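Local coordinates for protein probable starch synthase 4, chloroplastic/amyloplastic (Arabidopsis thaliana, PDB 6GNE) that is a probable plastid starch synthase of the GT-B glycosyltransferase class, binding ADP and a glycan in the cleft between its two domains, at residues 26-31 with 173-178; 30-35 with 143-148. All blocks are in the same frame, centred on the assembly; numbering follows the deposited sequence.

Contact 1. Residues 26-31 with 173-178; sequences GGLGDV and TCHNFE. With AC1 (4,6-dideoxy-4-{[(1S,4R,5S,6S)-4,5,6-trihydroxy-3-(hydroxymethyl)cyclohex-2-en-1-yl]amino}-alpha-D-glucopyranose), chain C; ADP (adenosine-5'-diphosphate), chain F.
His-175, packed against Leu-28 and Val-31, makes a short polar bond to the glycan: its ND1 donates to O6B of AC1 over 2.7 Å. The bond is nearly straight, with an N-H...acceptor angle of 163°. The other ring nitrogen, NE2, is hydrogen-bonded to His-145. With both nitrogens held, the ring has little freedom to rotate. CG of His-175 lies opposite its own carbonyl carbon (chi1 -61°), which turns the ring toward helix 27-41.

Carbon groups hold the ring from three directions. Leu-28 CD1 sits over one face, 3.9 Å from the centroid of the His-175 ring, in a CH-pi contact shifted toward CD2. Thr-173 CG2 takes the opposite face, also near the rim. Val-31 CG1 meets the ring edge, 3.6 Å from His-175 CE1, while the other methyl, CG2, faces O6B of AC1.

The start of the helix serves the nucleotide. The backbone N of Gly-27 donates to O1B of ADP at 2.9 Å, and the N-terminal end of helix 27-41 probably adds a favourable field for the phosphate. Asp-30 OD2 accepts from O3' of ADP at 2.8 Å, while its OD1 forms a salt bridge with Lys-24. Gly-26 lies with its CA 3.9 Å from C6 of AC1.

Beyond His-175, Asn-176 OD1 accepts from Glu-178 N at 3.0 Å, forming an Asx turn. CB of Asn-176 rests near O3 of AC1. Lys-24, Gly-26, Gly-27 and Leu-28 belong to the KXGGL motif of starch and glycogen synthases, which here lines the ligand cleft of the GT-B fold.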
ATOM      1  N   GLY A  26       2.138  -5.216   0.774  1.00 33.86           N
ATOM      2  CA  GLY A  26       1.176  -4.409   1.476  1.00 32.63           C
ATOM      3  C   GLY A  26       0.334  -3.540   0.572  1.00 32.72           C
ATOM      4  O   GLY A  26      -0.169  -3.998  -0.450  1.00 34.44           O
ATOM      5  N   GLY A  27       0.193  -2.276   0.949  1.00 31.34           N
ATOM      6  CA  GLY A  27      -0.699  -1.379   0.283  1.00 31.27           C
ATOM      7  C   GLY A  27      -0.312  -0.949  -1.122  1.00 31.79           C
ATOM      8  O   GLY A  27      -1.182  -0.574  -1.911  1.00 31.60           O
ATOM      9  N   LEU A  28       0.984  -0.967  -1.421  1.00 32.73           N
ATOM     10  CA  LEU A  28       1.475  -0.556  -2.736  1.00 33.33           C
ATOM     11  C   LEU A  28       0.846  -1.419  -3.812  1.00 32.71           C
ATOM     12  O   LEU A  28       0.232  -0.929  -4.744  1.00 32.05           O
ATOM     13  CB  LEU A  28       3.005  -0.658  -2.825  1.00 34.90           C
ATOM     14  CG  LEU A  28       3.557   0.010  -4.102  1.00 36.60           C
ATOM     15  CD1 LEU A  28       4.802   0.854  -3.820  1.00 38.69           C
ATOM     16  CD2 LEU A  28       3.868  -1.044  -5.130  1.00 36.73           C
ATOM     17  N   GLY A  29       0.976  -2.722  -3.643  1.00 32.47           N
ATOM     18  CA  GLY A  29       0.316  -3.659  -4.518  1.00 32.72           C
ATOM     19  C   GLY A  29      -1.174  -3.417  -4.662  1.00 32.42           C
ATOM     20  O   GLY A  29      -1.692  -3.596  -5.751  1.00 33.64           O
ATOM     21  N   ASP A  30      -1.865  -3.068  -3.571  1.00 32.41           N
ATOM     22  CA  ASP A  30      -3.301  -2.799  -3.623  1.00 33.99           C
ATOM     23  C   ASP A  30      -3.611  -1.604  -4.509  1.00 33.17           C
ATOM     24  O   ASP A  30      -4.557  -1.635  -5.309  1.00 32.08           O
ATOM     25  CB  ASP A  30      -3.882  -2.526  -2.224  1.00 34.68           C
ATOM     26  CG  ASP A  30      -4.120  -3.782  -1.421  1.00 37.23           C
ATOM     27  OD1 ASP A  30      -4.003  -4.912  -1.930  1.00 36.93           O
ATOM     28  OD2 ASP A  30      -4.491  -3.642  -0.244  1.00 41.88           O
ATOM     29  N   VAL A  31      -2.802  -0.562  -4.331  1.00 33.03           N
ATOM     30  CA  VAL A  31      -2.967   0.689  -5.039  1.00 33.26           C
ATOM     31  C   VAL A  31      -2.734   0.550  -6.540  1.00 33.14           C
ATOM     32  O   VAL A  31      -3.505   1.092  -7.342  1.00 33.06           O
ATOM     33  CB  VAL A  31      -2.064   1.785  -4.422  1.00 34.25           C
ATOM     34  CG1 VAL A  31      -2.028   3.050  -5.302  1.00 35.34           C
ATOM     35  CG2 VAL A  31      -2.571   2.111  -2.999  1.00 33.74           C
ATOM     36  N   THR A 173       4.929   8.110  -7.942  1.00 36.07           N
ATOM     37  CA  THR A 173       4.248   8.098  -6.653  1.00 34.15           C
ATOM     38  C   THR A 173       5.218   7.502  -5.609  1.00 33.60           C
ATOM     39  O   THR A 173       5.729   6.404  -5.819  1.00 31.84           O
ATOM     40  CB  THR A 173       2.933   7.317  -6.742  1.00 32.46           C
ATOM     41  OG1 THR A 173       2.050   7.976  -7.647  1.00 31.81           O
ATOM     42  CG2 THR A 173       2.248   7.194  -5.368  1.00 31.45           C
ATOM     43  N   CYS A 174       5.502   8.248  -4.530  1.00 34.57           N
ATOM     44  CA  CYS A 174       6.138   7.650  -3.325  1.00 35.73           C
ATOM     45  C   CYS A 174       5.080   7.354  -2.280  1.00 34.27           C
ATOM     46  O   CYS A 174       4.388   8.285  -1.796  1.00 33.63           O
ATOM     47  CB  CYS A 174       7.235   8.539  -2.714  1.00 37.97           C
ATOM     48  SG  CYS A 174       8.210   7.641  -1.470  1.00 38.04           S
ATOM     49  N   HIS A 175       4.962   6.066  -1.965  1.00 33.67           N
ATOM     50  CA  HIS A 175       3.977   5.541  -1.010  1.00 33.71           C
ATOM     51  C   HIS A 175       4.522   5.506   0.454  1.00 33.72           C
ATOM     52  O   HIS A 175       3.755   5.284   1.420  1.00 34.29           O
ATOM     53  CB  HIS A 175       3.573   4.123  -1.396  1.00 32.84           C
ATOM     54  CG  HIS A 175       2.925   4.000  -2.735  1.00 33.12           C
ATOM     55  ND1 HIS A 175       1.604   3.647  -2.879  1.00 32.76           N
ATOM     56  CD2 HIS A 175       3.426   4.100  -3.986  1.00 33.91           C
ATOM     57  CE1 HIS A 175       1.310   3.576  -4.162  1.00 33.76           C
ATOM     58  NE2 HIS A 175       2.397   3.857  -4.854  1.00 34.06           N
ATOM     59  N   ASN A 176       5.833   5.673   0.613  1.00 33.92           N
ATOM     60  CA  ASN A 176       6.454   5.872   1.926  1.00 34.42           C
ATOM     61  C   ASN A 176       7.847   6.457   1.757  1.00 35.01           C
ATOM     62  O   ASN A 176       8.764   5.759   1.327  1.00 34.26           O
ATOM     63  CB  ASN A 176       6.509   4.533   2.719  1.00 35.02           C
ATOM     64  CG  ASN A 176       7.040   4.696   4.146  1.00 35.96           C
ATOM     65  OD1 ASN A 176       7.422   5.779   4.550  1.00 39.00           O
ATOM     66  ND2 ASN A 176       7.067   3.614   4.905  1.00 35.72           N
ATOM     67  N   PHE A 177       8.006   7.730   2.121  1.00 36.50           N
ATOM     68  CA  PHE A 177       9.309   8.434   1.975  1.00 38.27           C
ATOM     69  C   PHE A 177      10.383   7.956   2.947  1.00 39.32           C
ATOM     70  O   PHE A 177      11.506   8.400   2.897  1.00 42.03           O
ATOM     71  CB  PHE A 177       9.143   9.945   2.107  1.00 38.66           C
ATOM     72  CG  PHE A 177       8.529  10.607   0.905  1.00 39.23           C
ATOM     73  CD1 PHE A 177       9.295  10.954  -0.183  1.00 40.09           C
ATOM     74  CD2 PHE A 177       7.173  10.919   0.880  1.00 38.90           C
ATOM     75  CE1 PHE A 177       8.727  11.570  -1.283  1.00 40.54           C
ATOM     76  CE2 PHE A 177       6.605  11.565  -0.202  1.00 38.98           C
ATOM     77  CZ  PHE A 177       7.378  11.887  -1.294  1.00 39.98           C
ATOM     78  N   GLU A 178      10.036   7.080   3.864  1.00 39.97           N
ATOM     79  CA  GLU A 178      11.036   6.373   4.633  1.00 42.68           C
ATOM     80  C   GLU A 178      11.969   5.572   3.753  1.00 42.62           C
ATOM     81  O   GLU A 178      13.140   5.479   4.037  1.00 42.10           O
ATOM     82  CB  GLU A 178      10.350   5.455   5.634  1.00 44.74           C
ATOM     83  CG  GLU A 178      11.300   4.836   6.658  1.00 47.55           C
ATOM     84  CD  GLU A 178      10.666   3.714   7.464  1.00 49.02           C
ATOM     85  OE1 GLU A 178       9.488   3.292   7.111  1.00 45.63           O
ATOM     86  OE2 GLU A 178      11.383   3.325   8.458  1.00 50.34           O
TER
HETATM   87  C1  AC1 C   3       6.973  -1.283   0.560  1.00 35.38           C
HETATM   88  O2  AC1 C   3       7.732   0.780  -0.464  1.00 35.07           O
HETATM   89  C2  AC1 C   3       6.568   0.095   0.027  1.00 36.38           C
HETATM   90  C4A AC1 C   3       0.318   3.301   2.245  1.00 31.44           C
HETATM   91  C3  AC1 C   3       5.808   0.908   1.087  1.00 35.52           C
HETATM   92  O3  AC1 C   3       5.423   2.142   0.475  1.00 35.84           O
HETATM   93  C4  AC1 C   3       4.603   0.108   1.592  1.00 34.55           C
HETATM   94  N4A AC1 C   3       3.749   0.821   2.559  1.00 35.55           N
HETATM   95  C5  AC1 C   3       5.172  -1.192   2.166  1.00 34.19           C
HETATM   96  O5  AC1 C   3       5.830  -1.924   1.129  1.00 35.06           O
HETATM   97  C6  AC1 C   3       4.110  -2.129   2.715  1.00 34.74           C
HETATM   98  C1B AC1 C   3       3.016   2.060   2.265  1.00 33.90           C
HETATM   99  C2B AC1 C   3       2.444   2.772   3.518  1.00 33.60           C
HETATM  100  O2B AC1 C   3       2.933   2.228   4.759  1.00 33.02           O
HETATM  101  C3B AC1 C   3       0.922   2.846   3.565  1.00 32.53           C
HETATM  102  O3B AC1 C   3       0.593   3.863   4.507  1.00 33.96           O
HETATM  103  O4  AC1 C   3      -1.106   3.251   2.343  1.00 29.01           O
HETATM  104  C5B AC1 C   3       0.824   2.483   1.095  1.00 30.56           C
HETATM  105  C7B AC1 C   3       2.016   1.878   1.139  1.00 31.82           C
HETATM  106  C6B AC1 C   3       0.004   2.386  -0.170  1.00 30.70           C
HETATM  107  O6B AC1 C   3      -0.141   3.675  -0.780  1.00 29.58           O
HETATM  108  PB  ADP F 601       1.151  -1.021   4.547  1.00 27.46           P
HETATM  109  O1B ADP F 601       1.247  -0.632   3.102  1.00 28.85           O
HETATM  110  O2B ADP F 601       1.258  -2.487   4.856  1.00 27.40           O
HETATM  111  O3B ADP F 601       2.109  -0.211   5.390  1.00 28.09           O
HETATM  112  PA  ADP F 601      -1.637  -0.420   4.119  1.00 28.50           P
HETATM  113  O1A ADP F 601      -2.774  -0.210   5.077  1.00 29.64           O
HETATM  114  O2A ADP F 601      -1.456   0.674   3.098  1.00 30.69           O
HETATM  115  O3A ADP F 601      -0.329  -0.626   5.035  1.00 27.33           O
HETATM  116  O5' ADP F 601      -1.796  -1.800   3.314  1.00 28.95           O
HETATM  117  C5' ADP F 601      -1.916  -3.060   3.978  1.00 29.36           C
HETATM  118  C4' ADP F 601      -2.569  -4.163   3.125  1.00 28.85           C
HETATM  119  O4' ADP F 601      -1.972  -5.432   3.431  1.00 28.56           O
HETATM  120  C3' ADP F 601      -4.040  -4.364   3.427  1.00 28.13           C
HETATM  121  O3' ADP F 601      -4.666  -4.914   2.280  1.00 27.88           O
HETATM  122  C2' ADP F 601      -4.039  -5.401   4.521  1.00 27.70           C
HETATM  123  O2' ADP F 601      -5.256  -6.121   4.599  1.00 28.75           O
HETATM  124  C1' ADP F 601      -2.919  -6.288   4.069  1.00 28.36           C
HETATM  125  N9  ADP F 601      -2.231  -6.995   5.171  1.00 29.82           N
HETATM  126  C8  ADP F 601      -1.325  -6.491   6.018  1.00 29.22           C
HETATM  127  N7  ADP F 601      -0.878  -7.449   6.860  1.00 29.29           N
HETATM  128  C5  ADP F 601      -1.502  -8.597   6.552  1.00 29.69           C
HETATM  129  C6  ADP F 601      -1.506 -10.007   7.054  1.00 29.92           C
HETATM  130  N6  ADP F 601      -0.719 -10.361   8.101  1.00 28.33           N
HETATM  131  N1  ADP F 601      -2.327 -10.895   6.425  1.00 29.74           N
HETATM  132  C2  ADP F 601      -3.122 -10.509   5.393  1.00 30.03           C
HETATM  133  N3  ADP F 601      -3.163  -9.257   4.909  1.00 29.05           N
HETATM  134  C4  ADP F 601      -2.395  -8.283   5.438  1.00 29.65           C

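Contact 2. Residues 30-35 with 143-148; sequences DVVAGL and HCHDWQ. With GLC (alpha-D-glucopyranose), chain B; AC1 (4,6-dideoxy-4-{[(1S,4R,5S,6S)-4,5,6-trihydroxy-3-(hydroxymethyl)cyclohex-2-en-1-yl]amino}-alpha-D-glucopyranose), chain C; ADP (adenosine-5'-diphosphate), chain F.
The His-145 ring carries Val-32 CG2 over the centre of one face, 4.0 Å from the centroid and only 2° off the ring normal. This CH-pi contact places the methyl almost equally far from all five ring atoms. The ring of His-143 has His-145 NE2 above one face, shifted toward the rim. Leu-35 CD2 approaches His-143 CE1 obliquely at 4.1 Å. Gln-148 CD lies over one face of the Trp-147 ring, also near the rim, and O2 of GLC lies at the edge, in the plane.

The buried imidazoles are well supplied with partners. His-145 bonds through ND1 to His-175 and through NE2 to His-14. His-143 bonds through ND1 to Tyr-494 and through NE2 to Thr-173. These links probably limit how far either ring can turn.

Here helix 27-41 packs on the parallel core of the mixed sheet in the N-terminal Rossmann-like domain of the GT-B fold. Strand 141-145 presents His-143 and His-145 to the helix, and the chain just past its C-terminal end meets the glycan.

Trp-147 NE1 donates to O2 of GLC at 3.1 Å. Gln-148 NE2 donates to O3 of the same sugar at 2.8 Å; a bend at chi2 (90°) lays its amide carbon against the Trp-147 ring. Asp-146 OD2 accepts from O3 of AC1 at 2.9 Å, while OD1 accepts from the backbone N of His-175.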
ATOM      1  N   ASP A  30      -1.865  -3.068  -3.571  1.00 32.41           N
ATOM      2  CA  ASP A  30      -3.301  -2.799  -3.623  1.00 33.99           C
ATOM      3  C   ASP A  30      -3.611  -1.604  -4.509  1.00 33.17           C
ATOM      4  O   ASP A  30      -4.557  -1.635  -5.309  1.00 32.08           O
ATOM      5  CB  ASP A  30      -3.882  -2.526  -2.224  1.00 34.68           C
ATOM      6  CG  ASP A  30      -4.120  -3.782  -1.421  1.00 37.23           C
ATOM      7  OD1 ASP A  30      -4.003  -4.912  -1.930  1.00 36.93           O
ATOM      8  OD2 ASP A  30      -4.491  -3.642  -0.244  1.00 41.88           O
ATOM      9  N   VAL A  31      -2.802  -0.562  -4.331  1.00 33.03           N
ATOM     10  CA  VAL A  31      -2.967   0.689  -5.039  1.00 33.26           C
ATOM     11  C   VAL A  31      -2.734   0.550  -6.540  1.00 33.14           C
ATOM     12  O   VAL A  31      -3.505   1.092  -7.342  1.00 33.06           O
ATOM     13  CB  VAL A  31      -2.064   1.785  -4.422  1.00 34.25           C
ATOM     14  CG1 VAL A  31      -2.028   3.050  -5.302  1.00 35.34           C
ATOM     15  CG2 VAL A  31      -2.571   2.111  -2.999  1.00 33.74           C
ATOM     16  N   VAL A  32      -1.696  -0.184  -6.917  1.00 33.18           N
ATOM     17  CA  VAL A  32      -1.372  -0.330  -8.333  1.00 34.64           C
ATOM     18  C   VAL A  32      -2.568  -0.941  -9.048  1.00 35.50           C
ATOM     19  O   VAL A  32      -2.979  -0.416 -10.065  1.00 38.30           O
ATOM     20  CB  VAL A  32      -0.078  -1.138  -8.572  1.00 33.87           C
ATOM     21  CG1 VAL A  32       0.102  -1.497 -10.038  1.00 34.22           C
ATOM     22  CG2 VAL A  32       1.102  -0.312  -8.091  1.00 34.00           C
ATOM     23  N   ALA A  33      -3.139  -2.009  -8.494  1.00 35.61           N
ATOM     24  CA  ALA A  33      -4.333  -2.656  -9.070  1.00 36.53           C
ATOM     25  C   ALA A  33      -5.576  -1.743  -9.034  1.00 36.37           C
ATOM     26  O   ALA A  33      -6.297  -1.595 -10.026  1.00 36.75           O
ATOM     27  CB  ALA A  33      -4.619  -3.970  -8.358  1.00 35.97           C
ATOM     28  N   GLY A  34      -5.795  -1.112  -7.895  1.00 35.36           N
ATOM     29  CA  GLY A  34      -6.990  -0.324  -7.694  1.00 36.61           C
ATOM     30  C   GLY A  34      -7.065   0.922  -8.565  1.00 37.77           C
ATOM     31  O   GLY A  34      -8.095   1.172  -9.199  1.00 38.34           O
ATOM     32  N   LEU A  35      -5.974   1.687  -8.588  1.00 37.32           N
ATOM     33  CA  LEU A  35      -5.860   2.834  -9.484  1.00 37.22           C
ATOM     34  C   LEU A  35      -5.843   2.397 -10.942  1.00 38.12           C
ATOM     35  O   LEU A  35      -6.473   3.045 -11.773  1.00 39.04           O
ATOM     36  CB  LEU A  35      -4.595   3.647  -9.190  1.00 36.56           C
ATOM     37  CG  LEU A  35      -4.326   4.861 -10.083  1.00 37.28           C
ATOM     38  CD1 LEU A  35      -5.501   5.839 -10.072  1.00 37.93           C
ATOM     39  CD2 LEU A  35      -3.069   5.541  -9.581  1.00 37.30           C
ATOM     40  N   HIS A 143       3.903   5.687 -15.302  1.00 37.94           N
ATOM     41  CA  HIS A 143       3.715   5.949 -13.886  1.00 36.84           C
ATOM     42  C   HIS A 143       4.542   4.943 -13.104  1.00 36.12           C
ATOM     43  O   HIS A 143       4.263   3.771 -13.153  1.00 36.01           O
ATOM     44  CB  HIS A 143       2.226   5.849 -13.571  1.00 36.11           C
ATOM     45  CG  HIS A 143       1.841   6.394 -12.237  1.00 35.42           C
ATOM     46  ND1 HIS A 143       0.558   6.784 -11.949  1.00 35.62           N
ATOM     47  CD2 HIS A 143       2.566   6.635 -11.116  1.00 35.29           C
ATOM     48  CE1 HIS A 143       0.494   7.205 -10.695  1.00 34.70           C
ATOM     49  NE2 HIS A 143       1.704   7.132 -10.171  1.00 34.22           N
ATOM     50  N   CYS A 144       5.561   5.391 -12.388  1.00 37.36           N
ATOM     51  CA  CYS A 144       6.368   4.482 -11.582  1.00 38.14           C
ATOM     52  C   CYS A 144       6.126   4.647 -10.062  1.00 37.45           C
ATOM     53  O   CYS A 144       5.618   5.670  -9.616  1.00 38.03           O
ATOM     54  CB  CYS A 144       7.841   4.607 -11.973  1.00 40.44           C
ATOM     55  SG  CYS A 144       8.608   6.236 -11.780  1.00 43.24           S
ATOM     56  N   HIS A 145       6.464   3.622  -9.279  1.00 36.66           N
ATOM     57  CA  HIS A 145       6.117   3.542  -7.828  1.00 34.89           C
ATOM     58  C   HIS A 145       7.301   3.225  -6.904  1.00 35.20           C
ATOM     59  O   HIS A 145       7.955   2.191  -7.036  1.00 35.19           O
ATOM     60  CB  HIS A 145       5.028   2.513  -7.649  1.00 33.14           C
ATOM     61  CG  HIS A 145       3.809   2.822  -8.452  1.00 33.78           C
ATOM     62  ND1 HIS A 145       2.714   3.478  -7.919  1.00 33.86           N
ATOM     63  CD2 HIS A 145       3.540   2.649  -9.767  1.00 33.83           C
ATOM     64  CE1 HIS A 145       1.804   3.644  -8.863  1.00 34.20           C
ATOM     65  NE2 HIS A 145       2.285   3.158  -9.995  1.00 34.17           N
ATOM     66  N   ASP A 146       7.588   4.147  -5.980  1.00 35.99           N
ATOM     67  CA  ASP A 146       8.559   3.936  -4.885  1.00 36.63           C
ATOM     68  C   ASP A 146       9.989   3.754  -5.366  1.00 39.07           C
ATOM     69  O   ASP A 146      10.253   3.810  -6.569  1.00 42.40           O
ATOM     70  CB  ASP A 146       8.094   2.814  -3.922  1.00 35.35           C
ATOM     71  CG  ASP A 146       7.183   3.317  -2.836  1.00 34.55           C
ATOM     72  OD1 ASP A 146       6.517   4.332  -3.059  1.00 35.43           O
ATOM     73  OD2 ASP A 146       7.135   2.749  -1.730  1.00 35.77           O
ATOM     74  N   TRP A 147      10.923   3.568  -4.435  1.00 39.37           N
ATOM     75  CA  TRP A 147      12.337   3.612  -4.785  1.00 40.13           C
ATOM     76  C   TRP A 147      12.715   2.544  -5.799  1.00 40.44           C
ATOM     77  O   TRP A 147      13.565   2.805  -6.653  1.00 42.84           O
ATOM     78  CB  TRP A 147      13.236   3.569  -3.532  1.00 40.66           C
ATOM     79  CG  TRP A 147      13.406   2.215  -2.919  1.00 40.84           C
ATOM     80  CD1 TRP A 147      12.697   1.687  -1.892  1.00 39.04           C
ATOM     81  CD2 TRP A 147      14.361   1.215  -3.310  1.00 42.26           C
ATOM     82  NE1 TRP A 147      13.145   0.417  -1.622  1.00 39.83           N
ATOM     83  CE2 TRP A 147      14.163   0.102  -2.476  1.00 41.80           C
ATOM     84  CE3 TRP A 147      15.357   1.161  -4.289  1.00 43.99           C
ATOM     85  CZ2 TRP A 147      14.936  -1.056  -2.574  1.00 43.52           C
ATOM     86  CZ3 TRP A 147      16.132   0.017  -4.396  1.00 45.95           C
ATOM     87  CH2 TRP A 147      15.917  -1.084  -3.540  1.00 45.53           C
ATOM     88  N   GLN A 148      12.074   1.382  -5.744  1.00 38.99           N
ATOM     89  CA  GLN A 148      12.423   0.277  -6.639  1.00 40.83           C
ATOM     90  C   GLN A 148      12.308   0.625  -8.144  1.00 42.22           C
ATOM     91  O   GLN A 148      13.130   0.193  -8.955  1.00 44.60           O
ATOM     92  CB  GLN A 148      11.588  -0.967  -6.329  1.00 40.41           C
ATOM     93  CG  GLN A 148      11.915  -1.631  -4.987  1.00 40.76           C
ATOM     94  CD  GLN A 148      11.087  -1.088  -3.812  1.00 39.31           C
ATOM     95  OE1 GLN A 148      10.521   0.005  -3.893  1.00 37.96           O
ATOM     96  NE2 GLN A 148      11.012  -1.863  -2.722  1.00 39.05           N
TER
HETATM   97  C1  GLC B   2      11.654  -3.219   2.123  1.00 42.49           C
HETATM   98  C2  GLC B   2      11.397  -2.530   0.784  1.00 40.27           C
HETATM   99  C3  GLC B   2      10.324  -1.453   0.933  1.00 38.82           C
HETATM  100  C4  GLC B   2       9.053  -2.118   1.449  1.00 38.45           C
HETATM  101  C5  GLC B   2       9.350  -2.754   2.798  1.00 40.95           C
HETATM  102  C6  GLC B   2       8.133  -3.503   3.327  1.00 41.85           C
HETATM  103  O2  GLC B   2      12.623  -2.003   0.279  1.00 40.79           O
HETATM  104  O3  GLC B   2      10.053  -0.820  -0.311  1.00 34.69           O
HETATM  105  O4  GLC B   2       7.998  -1.164   1.546  1.00 34.87           O
HETATM  106  O5  GLC B   2      10.427  -3.696   2.674  1.00 43.08           O
HETATM  107  O6  GLC B   2       8.511  -4.260   4.483  1.00 45.63           O
HETATM  108  C1  AC1 C   3       6.973  -1.283   0.560  1.00 35.38           C
HETATM  109  O2  AC1 C   3       7.732   0.780  -0.464  1.00 35.07           O
HETATM  110  C2  AC1 C   3       6.568   0.095   0.027  1.00 36.38           C
HETATM  111  C4A AC1 C   3       0.318   3.301   2.245  1.00 31.44           C
HETATM  112  C3  AC1 C   3       5.808   0.908   1.087  1.00 35.52           C
HETATM  113  O3  AC1 C   3       5.423   2.142   0.475  1.00 35.84           O
HETATM  114  C4  AC1 C   3       4.603   0.108   1.592  1.00 34.55           C
HETATM  115  N4A AC1 C   3       3.749   0.821   2.559  1.00 35.55           N
HETATM  116  C5  AC1 C   3       5.172  -1.192   2.166  1.00 34.19           C
HETATM  117  O5  AC1 C   3       5.830  -1.924   1.129  1.00 35.06           O
HETATM  118  C6  AC1 C   3       4.110  -2.129   2.715  1.00 34.74           C
HETATM  119  C1B AC1 C   3       3.016   2.060   2.265  1.00 33.90           C
HETATM  120  C2B AC1 C   3       2.444   2.772   3.518  1.00 33.60           C
HETATM  121  O2B AC1 C   3       2.933   2.228   4.759  1.00 33.02           O
HETATM  122  C3B AC1 C   3       0.922   2.846   3.565  1.00 32.53           C
HETATM  123  O3B AC1 C   3       0.593   3.863   4.507  1.00 33.96           O
HETATM  124  O4  AC1 C   3      -1.106   3.251   2.343  1.00 29.01           O
HETATM  125  C5B AC1 C   3       0.824   2.483   1.095  1.00 30.56           C
HETATM  126  C7B AC1 C   3       2.016   1.878   1.139  1.00 31.82           C
HETATM  127  C6B AC1 C   3       0.004   2.386  -0.170  1.00 30.70           C
HETATM  128  O6B AC1 C   3      -0.141   3.675  -0.780  1.00 29.58           O
HETATM  129  PB  ADP F 601       1.151  -1.021   4.547  1.00 27.46           P
HETATM  130  O1B ADP F 601       1.247  -0.632   3.102  1.00 28.85           O
HETATM  131  O2B ADP F 601       1.258  -2.487   4.856  1.00 27.40           O
HETATM  132  O3B ADP F 601       2.109  -0.211   5.390  1.00 28.09           O
HETATM  133  PA  ADP F 601      -1.637  -0.420   4.119  1.00 28.50           P
HETATM  134  O1A ADP F 601      -2.774  -0.210   5.077  1.00 29.64           O
HETATM  135  O2A ADP F 601      -1.456   0.674   3.098  1.00 30.69           O
HETATM  136  O3A ADP F 601      -0.329  -0.626   5.035  1.00 27.33           O
HETATM  137  O5' ADP F 601      -1.796  -1.800   3.314  1.00 28.95           O
HETATM  138  C5' ADP F 601      -1.916  -3.060   3.978  1.00 29.36           C
HETATM  139  C4' ADP F 601      -2.569  -4.163   3.125  1.00 28.85           C
HETATM  140  O4' ADP F 601      -1.972  -5.432   3.431  1.00 28.56           O
HETATM  141  C3' ADP F 601      -4.040  -4.364   3.427  1.00 28.13           C
HETATM  142  O3' ADP F 601      -4.666  -4.914   2.280  1.00 27.88           O
HETATM  143  C2' ADP F 601      -4.039  -5.401   4.521  1.00 27.70           C
HETATM  144  O2' ADP F 601      -5.256  -6.121   4.599  1.00 28.75           O
HETATM  145  C1' ADP F 601      -2.919  -6.288   4.069  1.00 28.36           C
HETATM  146  N9  ADP F 601      -2.231  -6.995   5.171  1.00 29.82           N
HETATM  147  C8  ADP F 601      -1.325  -6.491   6.018  1.00 29.22           C
HETATM  148  N7  ADP F 601      -0.878  -7.449   6.860  1.00 29.29           N
HETATM  149  C5  ADP F 601      -1.502  -8.597   6.552  1.00 29.69           C
HETATM  150  C6  ADP F 601      -1.506 -10.007   7.054  1.00 29.92           C
HETATM  151  N6  ADP F 601      -0.719 -10.361   8.101  1.00 28.33           N
HETATM  152  N1  ADP F 601      -2.327 -10.895   6.425  1.00 29.74           N
HETATM  153  C2  ADP F 601      -3.122 -10.509   5.393  1.00 30.03           C
HETATM  154  N3  ADP F 601      -3.163  -9.257   4.909  1.00 29.05           N
HETATM  155  C4  ADP F 601      -2.395  -8.283   5.438  1.00 29.65           C

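How the contacts relate
From the N terminus, the chain runs through strand 11-15 into helix 27-41, whose first turns serve both contacts. Contact 2 is reached first: strand 141-145 returns to the helix after 107 residues. Contact 1 closes later, when the loop after strand 169-174 comes back after 141. The loop of contact 2 is therefore nested in that of contact 1, and the two share Asp-30 and Val-31. Strands 141-145 and 169-174 are parallel neighbours in one sheet, so a single helix is tied to one strand and to the loop after its neighbour. The contact centres are about 6 Å apart. Leu-28 of contact 1 also packs on Asp-146 of contact 2, and both contacts reach AC1 and ADP.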